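Local coordinates for protein cytochrome c552 (Thermochromatium tepidum, PDB 5ZE8) that binds five heme c groups and, as a low-potential multiheme cytochrome of a photosynthetic purple sulfur bacterium, probably carries electrons, at residues Lys191-Pro194 with His195-Glu198; Asn306-Pro309 with His310-Thr314. All blocks are in the same frame, centred on the assembly; numbering follows the deposited sequence.

Interaction 1: residues Lys191-Pro194 with His195-Glu198; sequences KPNP and HLGE. With HEC (heme c), chain B; SO4 (sulfate ion), chain G.
Pro194 lays its ring over one face of the His195 imidazole, a CH-pi contact with CG 3.9 Å from the ring centroid and 7° off the normal. The same proline presses on the heme c of chain B, its CD 3.3 Å from heme C4C, and so fills the corner between porphyrin and imidazole. His195 NE2 binds the iron at 2.1 Å; His49 supplies the other axial nitrogen, giving the bis-histidine ligation common in multiheme cytochromes, while His195 ND1 is hydrogen-bonded to the carbonyl of Leu210. Asn193 carries CG anti to its backbone N (chi1 -172°); this sends the amide forward along the chain, where OD1 accepts from His195 N at 2.9 Å. Its amide stands nearly perpendicular to the imidazole, ND2 donates an almost straight hydrogen bond to O2 of a sulfate ion, probably from the crystallisation liquor, which Arg167 also binds, and Leu196 CG packs on Asn193 CG at 3.7 Å. Water 1 joins the backbone of Asn193, Leu196 and Glu198; water 2 links Pro194 O to Gly197 N. The loop runs between helix 168-173 and strand 200-202, with Pro192 and Pro194 against Val200 of that strand and Leu196 against Phe165.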
loop_
_atom_site.group_PDB
_atom_site.type_symbol
_atom_site.label_atom_id
_atom_site.label_comp_id
_atom_site.label_asym_id
_atom_site.label_seq_id
_atom_site.Cartn_x
_atom_site.Cartn_y
_atom_site.Cartn_z
ATOM N N LYS A 191 -28.594 8.805 15.702
ATOM C CA LYS A 191 -27.593 9.379 16.608
ATOM C C LYS A 191 -27.559 10.862 16.520
ATOM O O LYS A 191 -27.996 11.405 15.499
ATOM C CB LYS A 191 -26.204 8.829 16.355
ATOM C CG LYS A 191 -26.079 7.323 16.642
ATOM C CD LYS A 191 -24.673 6.827 16.351
ATOM C CE LYS A 191 -24.336 7.046 14.872
ATOM N NZ LYS A 191 -23.490 5.981 14.267
ATOM N N PRO A 192 -27.133 11.551 17.620
ATOM C CA PRO A 192 -26.971 12.955 17.490
ATOM C C PRO A 192 -26.013 13.205 16.310
ATOM O O PRO A 192 -25.083 12.443 16.118
ATOM C CB PRO A 192 -26.384 13.431 18.836
ATOM C CG PRO A 192 -26.669 12.304 19.777
ATOM C CD PRO A 192 -26.602 11.047 18.903
ATOM N N ASN A 193 -26.284 14.283 15.618
ATOM C CA ASN A 193 -25.579 14.602 14.335
ATOM C C ASN A 193 -24.918 15.932 14.484
ATOM O O ASN A 193 -25.578 16.984 14.391
ATOM C CB ASN A 193 -26.553 14.563 13.164
ATOM C CG ASN A 193 -25.825 14.696 11.813
ATOM O OD1 ASN A 193 -24.692 15.127 11.784
ATOM N ND2 ASN A 193 -26.439 14.224 10.776
ATOM N N PRO A 194 -23.561 15.957 14.680
ATOM C CA PRO A 194 -22.830 17.173 14.840
ATOM C C PRO A 194 -22.412 17.859 13.509
ATOM O O PRO A 194 -21.724 18.850 13.550
ATOM C CB PRO A 194 -21.557 16.676 15.509
ATOM C CG PRO A 194 -21.310 15.321 14.852
ATOM C CD PRO A 194 -22.672 14.746 14.651
ATOM N N HIS A 195 -22.861 17.271 12.398
ATOM C CA HIS A 195 -22.503 17.703 11.059
ATOM C C HIS A 195 -23.578 18.621 10.416
ATOM O O HIS A 195 -23.465 18.903 9.217
ATOM C CB HIS A 195 -22.308 16.513 10.163
ATOM C CG HIS A 195 -21.380 15.475 10.696
ATOM N ND1 HIS A 195 -20.083 15.781 11.036
ATOM C CD2 HIS A 195 -21.527 14.131 10.856
ATOM C CE1 HIS A 195 -19.507 14.661 11.462
ATOM N NE2 HIS A 195 -20.339 13.652 11.327
ATOM N N LEU A 196 -24.486 19.199 11.219
ATOM C CA LEU A 196 -25.650 19.989 10.686
ATOM C C LEU A 196 -25.603 21.441 11.080
ATOM O O LEU A 196 -26.663 22.135 11.150
ATOM C CB LEU A 196 -26.955 19.412 11.166
ATOM C CG LEU A 196 -27.204 17.957 10.813
ATOM C CD1 LEU A 196 -28.511 17.402 11.365
ATOM C CD2 LEU A 196 -27.095 17.799 9.309
ATOM N N GLY A 197 -24.432 21.901 11.425
ATOM C CA GLY A 197 -24.200 23.288 11.734
ATOM C C GLY A 197 -24.161 23.678 13.193
ATOM O O GLY A 197 -23.944 24.837 13.462
ATOM N N GLU A 198 -24.315 22.745 14.132
ATOM C CA GLU A 198 -24.188 23.078 15.577
ATOM C C GLU A 198 -23.623 21.944 16.430
ATOM O O GLU A 198 -23.681 20.785 15.978
ATOM C CB GLU A 198 -25.530 23.483 16.134
ATOM C CG GLU A 198 -26.655 22.491 15.944
ATOM C CD GLU A 198 -28.026 23.186 15.889
ATOM O OE1 GLU A 198 -28.928 22.685 15.182
ATOM O OE2 GLU A 198 -28.213 24.245 16.532
HETATM FE FE HEC B . -19.956 11.622 11.653
HETATM C CHA HEC B . -22.008 10.709 9.054
HETATM C CHB HEC B . -17.270 11.696 9.537
HETATM C CHC HEC B . -17.870 12.442 14.258
HETATM C CHD HEC B . -22.562 11.438 13.847
HETATM N NA HEC B . -19.690 11.340 9.686
HETATM C C1A HEC B . -20.683 10.979 8.785
HETATM C C2A HEC B . -20.142 10.877 7.470
HETATM C C3A HEC B . -18.788 11.121 7.592
HETATM C C4A HEC B . -18.502 11.441 8.960
HETATM C CMA HEC B . -17.759 11.161 6.472
HETATM C CAA HEC B . -20.886 10.438 6.240
HETATM C CBA HEC B . -21.853 11.469 5.645
HETATM C CGA HEC B . -22.246 10.878 4.298
HETATM O O1A HEC B . -23.128 10.015 4.244
HETATM O O2A HEC B . -21.807 11.328 3.221
HETATM N NB HEC B . -17.945 12.011 11.842
HETATM C C1B HEC B . -17.026 11.962 10.837
HETATM C C2B HEC B . -15.756 12.231 11.381
HETATM C C3B HEC B . -15.847 12.422 12.715
HETATM C C4B HEC B . -17.307 12.303 12.973
HETATM C CMB HEC B . -14.500 12.192 10.462
HETATM C CAB HEC B . -14.800 12.917 13.671
HETATM C CBB HEC B . -14.036 14.082 13.311
HETATM N NC HEC B . -20.208 11.906 13.674
HETATM C C1C HEC B . -19.192 12.253 14.554
HETATM C C2C HEC B . -19.705 12.235 15.884
HETATM C C3C HEC B . -21.053 11.890 15.809
HETATM C C4C HEC B . -21.357 11.729 14.427
HETATM C CMC HEC B . -18.818 12.401 17.104
HETATM C CAC HEC B . -22.076 11.696 16.902
HETATM C CBC HEC B . -22.126 12.539 17.987
HETATM N ND HEC B . -21.822 11.166 11.475
HETATM C C1D HEC B . -22.747 11.158 12.508
HETATM C C2D HEC B . -24.039 10.745 12.004
HETATM C C3D HEC B . -23.910 10.547 10.686
HETATM C C4D HEC B . -22.479 10.825 10.363
HETATM C CMD HEC B . -25.331 10.576 12.809
HETATM C CAD HEC B . -24.962 10.035 9.734
HETATM C CBD HEC B . -24.890 8.519 9.551
HETATM C CGD HEC B . -24.577 7.578 10.675
HETATM O O1D HEC B . -25.484 7.327 11.531
HETATM O O2D HEC B . -23.424 7.044 10.713
HETATM S S SO4 G . -29.615 11.670 10.775
HETATM O O1 SO4 G . -31.041 11.894 10.314
HETATM O O2 SO4 G . -29.158 12.965 11.353
HETATM O O3 SO4 G . -29.449 10.541 11.791
HETATM O O4 SO4 G . -28.881 11.380 9.516
HETATM O O HOH W 1 -25.236 19.606 14.123
HETATM O O HOH W 2 -21.876 21.142 11.968
#

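Interaction 2: residues Asn306-Pro309 with His310-Thr314; sequences NLQP and HAMPT. With HEC (heme c), chain F.
His310 holds CG between its backbone N and carbonyl carbon (chi1 45°), folding the imidazole so that NE2 meets the iron of the heme c of chain F while ND1 turns back to its own loop. Asn306, with CG anti to the backbone N (chi1 179°), points its amide across the turn. There ND2 donates to His310 O at 3.0 Å, in the carbonyl plane and close to its own amide plane; it also donates to Gln379 O. Its OD1 accepts from Gln308 N at 2.9 Å, from above the carbonyl plane, closing an Asx turn. The one amide therefore ties both limbs of the loop together.

The imidazole is fixed in rotation by ND1, which donates to Ala311 O at 2.9 Å with the acceptor near the ring plane. Gln308 OE1 lies at the ring edge, 3.0 Å from CE1, its amide turned 69° from the imidazole; water 3 takes the N-H of Thr314 and lies within hydrogen-bonding reach of both Gln308 OE1 and heme O2D, with more acceptors around it than it has protons. The Gln308 NE2 group donates to Ser284 O and, weakly, to Met312 SD at 3.4 Å. Thr314 CG2 covers one face of the imidazole toward its rim, and Pro309 CG packs 3.4 Å from heme C2C. With His260 as the second iron ligand, the site is a bis-histidine heme whose His310 loop is held by internal bonds and by bonds to Gln379, Ser284 and Glu246, with the touching residues buried.

The segment starts at the end of strand 297-306 and leads toward strand 320-328. Helix 243-250 covers it through Phe247 on Pro309 and through Thr243 and Glu246 on His310, while Met312 packs on Ile285 of strand 285-294 and Leu321 of strand 320-328.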
loop_
_atom_site.group_PDB
_atom_site.type_symbol
_atom_site.label_atom_id
_atom_site.label_comp_id
_atom_site.label_asym_id
_atom_site.label_seq_id
_atom_site.Cartn_x
_atom_site.Cartn_y
_atom_site.Cartn_z
ATOM N N ASN A 306 -2.806 -11.762 -12.467
ATOM C CA ASN A 306 -2.974 -10.590 -11.601
ATOM C C ASN A 306 -4.416 -10.101 -11.783
ATOM O O ASN A 306 -4.809 -9.682 -12.869
ATOM C CB ASN A 306 -2.004 -9.524 -12.048
ATOM C CG ASN A 306 -2.095 -8.263 -11.251
ATOM O OD1 ASN A 306 -2.755 -8.243 -10.235
ATOM N ND2 ASN A 306 -1.487 -7.181 -11.751
ATOM N N LEU A 307 -5.146 -10.115 -10.695
ATOM C CA LEU A 307 -6.540 -9.627 -10.669
ATOM C C LEU A 307 -6.619 -8.108 -10.509
ATOM O O LEU A 307 -7.773 -7.557 -10.462
ATOM C CB LEU A 307 -7.311 -10.284 -9.520
ATOM C CG LEU A 307 -7.590 -11.770 -9.807
ATOM C CD1 LEU A 307 -8.016 -12.476 -8.520
ATOM C CD2 LEU A 307 -8.501 -12.001 -11.030
ATOM N N GLN A 308 -5.494 -7.390 -10.372
ATOM C CA GLN A 308 -5.482 -5.974 -10.018
ATOM C C GLN A 308 -5.293 -5.112 -11.254
ATOM O O GLN A 308 -4.649 -5.547 -12.248
ATOM C CB GLN A 308 -4.309 -5.751 -9.042
ATOM C CG GLN A 308 -4.372 -6.671 -7.816
ATOM C CD GLN A 308 -2.992 -6.944 -7.242
ATOM O OE1 GLN A 308 -2.137 -6.013 -7.106
ATOM N NE2 GLN A 308 -2.758 -8.178 -6.902
ATOM N N PRO A 309 -5.692 -3.835 -11.234
ATOM C CA PRO A 309 -5.532 -2.913 -12.320
ATOM C C PRO A 309 -4.208 -2.125 -12.223
ATOM O O PRO A 309 -3.939 -1.253 -13.006
ATOM C CB PRO A 309 -6.717 -1.967 -12.093
ATOM C CG PRO A 309 -6.893 -1.909 -10.613
ATOM C CD PRO A 309 -6.600 -3.323 -10.181
ATOM N N HIS A 310 -3.457 -2.357 -11.131
ATOM C CA HIS A 310 -2.096 -1.876 -10.949
ATOM C C HIS A 310 -1.199 -3.105 -11.024
ATOM O O HIS A 310 -1.687 -4.220 -11.063
ATOM C CB HIS A 310 -1.929 -1.085 -9.638
ATOM C CG HIS A 310 -2.571 -1.720 -8.408
ATOM N ND1 HIS A 310 -2.218 -2.953 -7.855
ATOM C CD2 HIS A 310 -3.553 -1.232 -7.597
ATOM C CE1 HIS A 310 -2.964 -3.171 -6.781
ATOM N NE2 HIS A 310 -3.779 -2.132 -6.600
ATOM N N ALA A 311 0.110 -2.886 -11.034
ATOM C CA ALA A 311 1.019 -4.037 -10.931
ATOM C C ALA A 311 0.812 -4.866 -9.658
ATOM O O ALA A 311 0.175 -4.442 -8.660
ATOM C CB ALA A 311 2.475 -3.606 -11.010
ATOM N N MET A 312 1.344 -6.090 -9.703
ATOM C CA MET A 312 1.348 -6.923 -8.552
ATOM C C MET A 312 2.776 -7.388 -8.332
ATOM O O MET A 312 3.250 -8.180 -9.134
ATOM C CB MET A 312 0.429 -8.125 -8.679
ATOM C CG MET A 312 0.535 -9.169 -7.594
ATOM S SD MET A 312 0.473 -8.596 -5.909
ATOM C CE MET A 312 0.498 -10.135 -4.939
ATOM N N PRO A 313 3.479 -6.917 -7.307
ATOM C CA PRO A 313 3.029 -6.032 -6.264
ATOM C C PRO A 313 3.260 -4.569 -6.577
ATOM O O PRO A 313 4.388 -4.130 -6.939
ATOM C CB PRO A 313 3.891 -6.475 -5.066
ATOM C CG PRO A 313 5.221 -6.861 -5.729
ATOM C CD PRO A 313 4.828 -7.460 -7.018
ATOM N N THR A 314 2.246 -3.752 -6.346
ATOM C CA THR A 314 2.385 -2.314 -6.515
ATOM C C THR A 314 2.954 -1.654 -5.251
ATOM O O THR A 314 3.082 -2.269 -4.202
ATOM C CB THR A 314 1.041 -1.678 -6.910
ATOM O OG1 THR A 314 1.266 -0.402 -7.530
ATOM C CG2 THR A 314 0.067 -1.588 -5.737
HETATM FE FE HEC F . -5.108 -1.898 -5.055
HETATM C CHA HEC F . -3.131 -3.877 -3.227
HETATM C CHB HEC F . -3.479 0.889 -3.925
HETATM C CHC HEC F . -7.014 0.091 -7.106
HETATM C CHD HEC F . -7.085 -4.592 -5.814
HETATM N NA HEC F . -3.587 -1.525 -3.836
HETATM C C1A HEC F . -2.833 -2.531 -3.196
HETATM C C2A HEC F . -1.794 -1.929 -2.408
HETATM C C3A HEC F . -1.942 -0.581 -2.610
HETATM C C4A HEC F . -3.029 -0.330 -3.484
HETATM C CMA HEC F . -1.071 0.547 -2.049
HETATM C CAA HEC F . -0.702 -2.670 -1.600
HETATM C CBA HEC F . 0.465 -3.087 -2.489
HETATM C CGA HEC F . 1.585 -3.805 -1.779
HETATM O O1A HEC F . 2.450 -3.165 -1.135
HETATM O O2A HEC F . 1.603 -5.072 -1.848
HETATM N NB HEC F . -5.254 0.095 -5.455
HETATM C C1B HEC F . -4.511 1.050 -4.814
HETATM C C2B HEC F . -4.869 2.336 -5.302
HETATM C C3B HEC F . -5.879 2.180 -6.248
HETATM C C4B HEC F . -6.077 0.715 -6.319
HETATM C CMB HEC F . -4.241 3.683 -4.915
HETATM C CAB HEC F . -6.546 3.125 -7.162
HETATM C CBB HEC F . -5.683 3.880 -7.971
HETATM N NC HEC F . -6.731 -2.195 -6.237
HETATM C C1C HEC F . -7.316 -1.240 -7.009
HETATM C C2C HEC F . -8.501 -1.820 -7.569
HETATM C C3C HEC F . -8.585 -3.135 -7.199
HETATM C C4C HEC F . -7.413 -3.378 -6.382
HETATM C CMC HEC F . -9.537 -1.056 -8.392
HETATM C CAC HEC F . -9.593 -4.229 -7.517
HETATM C CBC HEC F . -9.876 -4.466 -8.879
HETATM N ND HEC F . -5.052 -3.800 -4.663
HETATM C C1D HEC F . -5.985 -4.782 -4.974
HETATM C C2D HEC F . -5.657 -6.073 -4.331
HETATM C C3D HEC F . -4.526 -5.919 -3.620
HETATM C C4D HEC F . -4.207 -4.479 -3.857
HETATM C CMD HEC F . -6.436 -7.323 -4.506
HETATM C CAD HEC F . -3.772 -6.895 -2.768
HETATM C CBD HEC F . -2.360 -7.100 -3.263
HETATM C CGD HEC F . -1.248 -6.515 -2.406
HETATM O O1D HEC F . -1.453 -6.168 -1.245
HETATM O O2D HEC F . -0.158 -6.443 -2.953
HETATM O O HOH W 3 -0.120 -5.203 -5.584
#

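How the interactions relate
Interactions 1 and 2 come in series along the chain, their centres 40 Å apart and their nearest atoms about 29 Å apart, without touching. Each is a loop without regular structure in which a histidine, preceded by proline, provides one axial ligand to a different heme. The 191-198 loop lies toward the periphery, its centre about 33 Å from the centre of the chain, before strand 200-202; the 306-314 loop is buried, its centre about 11 Å from that of the chain, where the heme-bearing part meets the beta-rich part. Both histidine side chains come within about 7 Å of a second heme. Such spacing is consistent with electron passage among the five hemes, with these loops serving two of them.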